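Local coordinates for protein beta-lactamase (Serratia marcescens, PDB 5GWA) that binds the inhibitor avibactam and, as a class A extended-spectrum beta-lactamase, probably hydrolyses beta-lactam antibiotics to substituted beta-amino acids, at residues A20-A25 against I246-S251. Numbering follows the deposited sequence.
Sequences AKVGVA and IAVYVS
I246 lies against the carbonyl of A25, its CG1 3.7 Å from A25 O, where two neighbouring antiparallel strands of the five-stranded sheet of the class A beta-lactamase fold run side by side. Their axes approach to 4.7 Å at 174°, and the first strand of that sheet thereby pairs with its last, across 220 intervening residues. A247 and A25 form a hydrogen-bonded pair, with both donors in the plane of the carbonyl they meet. The methyl groups of these two alanines lie on the face covered by helix 164-175, where both touch V168. V248 lies on the opposite face of the sheet, where its side chain touches I264 of helix 257-276; its CG1, anti to the backbone N (chi1 -178°), meets V22 CG1 at 4.0 Å. Y249 N donates to G23 O and G23 N to Y249 O, each at 2.9 Å. The aromatic ring is carried on the same face as A247; Y249 CD1 lies 4.0 Å from G23 O, which sits at the ring edge near the ring plane, and Y249 OH is hydrogen-bonded to OG1 of T167 on helix 164-175. V250 returns to the face of helix 257-276. Its CG1 touches A20 CB at 3.8 Å and also the side chain of V22, which lies alongside and points the same way. S251 ends the ladder: S251 N donates to K21 O from above the plane of the K21 carbonyl, while K21 N donates to S251 O. A chi1 of 74° sets S251 OG between its backbone N and carbonyl carbon, where it reaches K21 O at 2.8 Å as a second donor.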
loop_
_atom_site.group_PDB
_atom_site.type_symbol
_atom_site.label_atom_id
_atom_site.label_comp_id
_atom_site.label_asym_id
_atom_site.label_seq_id
_atom_site.Cartn_x
_atom_site.Cartn_y
_atom_site.Cartn_z
ATOM N N ALA A 20 8.352 23.673 4.442
ATOM C CA ALA A 20 7.839 23.028 3.243
ATOM C C ALA A 20 7.576 24.096 2.212
ATOM O O ALA A 20 7.409 25.273 2.527
ATOM C CB ALA A 20 6.527 22.295 3.535
ATOM N N LYS A 21 7.545 23.665 0.955
ATOM C CA LYS A 21 7.198 24.522 -0.177
ATOM C C LYS A 21 5.738 24.241 -0.501
ATOM O O LYS A 21 5.424 23.157 -1.014
ATOM C CB LYS A 21 8.068 24.200 -1.397
ATOM C CG LYS A 21 7.736 25.125 -2.563
ATOM C CD LYS A 21 8.357 24.743 -3.905
ATOM C CE LYS A 21 9.744 25.331 -4.100
ATOM N NZ LYS A 21 9.925 26.722 -3.604
ATOM N N VAL A 22 4.880 25.200 -0.230
ATOM C CA VAL A 22 3.432 24.944 -0.295
ATOM C C VAL A 22 2.833 25.763 -1.429
ATOM O O VAL A 22 2.866 26.984 -1.427
ATOM C CB VAL A 22 2.730 25.265 1.014
ATOM C CG1 VAL A 22 1.249 24.925 0.926
ATOM C CG2 VAL A 22 3.382 24.506 2.169
ATOM N N GLY A 23 2.249 25.074 -2.400
ATOM C CA GLY A 23 1.572 25.727 -3.513
ATOM C C GLY A 23 0.085 25.739 -3.301
ATOM O O GLY A 23 -0.486 24.720 -2.913
ATOM N N VAL A 24 -0.527 26.882 -3.527
ATOM C CA VAL A 24 -1.964 27.042 -3.289
ATOM C C VAL A 24 -2.617 27.699 -4.498
ATOM O O VAL A 24 -2.123 28.700 -4.991
ATOM C CB VAL A 24 -2.249 27.938 -2.089
ATOM C CG1 VAL A 24 -3.754 28.039 -1.868
ATOM C CG2 VAL A 24 -1.557 27.404 -0.852
ATOM N N ALA A 25 -3.764 27.185 -4.955
ATOM C CA ALA A 25 -4.594 27.937 -5.890
ATOM C C ALA A 25 -6.048 27.747 -5.532
ATOM O O ALA A 25 -6.461 26.662 -5.090
ATOM C CB ALA A 25 -4.368 27.537 -7.322
ATOM N N ILE A 246 -10.182 24.351 -5.220
ATOM C CA ILE A 246 -8.991 24.623 -4.441
ATOM C C ILE A 246 -7.995 23.474 -4.641
ATOM O O ILE A 246 -8.364 22.311 -4.717
ATOM C CB ILE A 246 -9.319 24.842 -2.948
ATOM C CG1 ILE A 246 -8.074 25.096 -2.106
ATOM C CG2 ILE A 246 -10.129 23.687 -2.389
ATOM C CD1 ILE A 246 -8.382 25.722 -0.767
ATOM N N ALA A 247 -6.717 23.827 -4.725
ATOM C CA ALA A 247 -5.656 22.843 -4.765
ATOM C C ALA A 247 -4.528 23.238 -3.849
ATOM O O ALA A 247 -4.072 24.393 -3.893
ATOM C CB ALA A 247 -5.157 22.697 -6.175
ATOM N N VAL A 248 -4.125 22.341 -2.952
ATOM C CA VAL A 248 -3.003 22.615 -2.071
ATOM C C VAL A 248 -1.979 21.505 -2.195
ATOM O O VAL A 248 -2.309 20.321 -2.076
ATOM C CB VAL A 248 -3.415 22.790 -0.589
ATOM C CG1 VAL A 248 -2.210 23.115 0.279
ATOM C CG2 VAL A 248 -4.492 23.865 -0.448
ATOM N N TYR A 249 -0.717 21.880 -2.441
ATOM C CA TYR A 249 0.386 20.934 -2.548
ATOM C C TYR A 249 1.432 21.275 -1.498
ATOM O O TYR A 249 2.048 22.327 -1.560
ATOM C CB TYR A 249 1.058 21.023 -3.934
ATOM C CG TYR A 249 0.109 20.738 -5.045
ATOM C CD1 TYR A 249 -0.693 21.731 -5.575
ATOM C CD2 TYR A 249 0.017 19.461 -5.591
ATOM C CE1 TYR A 249 -1.563 21.464 -6.612
ATOM C CE2 TYR A 249 -0.940 19.159 -6.537
ATOM C CZ TYR A 249 -1.723 20.147 -7.020
ATOM O OH TYR A 249 -2.603 19.799 -7.999
ATOM N N VAL A 250 1.540 20.469 -0.438
ATOM C CA VAL A 250 2.617 20.642 0.536
ATOM C C VAL A 250 3.791 19.790 0.101
ATOM O O VAL A 250 3.725 18.552 0.126
ATOM C CB VAL A 250 2.147 20.228 1.956
ATOM C CG1 VAL A 250 3.274 20.421 2.959
ATOM C CG2 VAL A 250 0.899 20.979 2.369
ATOM N N SER A 251 4.850 20.433 -0.420
ATOM C CA SER A 251 5.919 19.685 -1.056
ATOM C C SER A 251 7.248 19.819 -0.334
ATOM O O SER A 251 7.460 20.776 0.381
ATOM C CB SER A 251 6.053 20.050 -2.547
ATOM O OG SER A 251 6.653 21.328 -2.718
#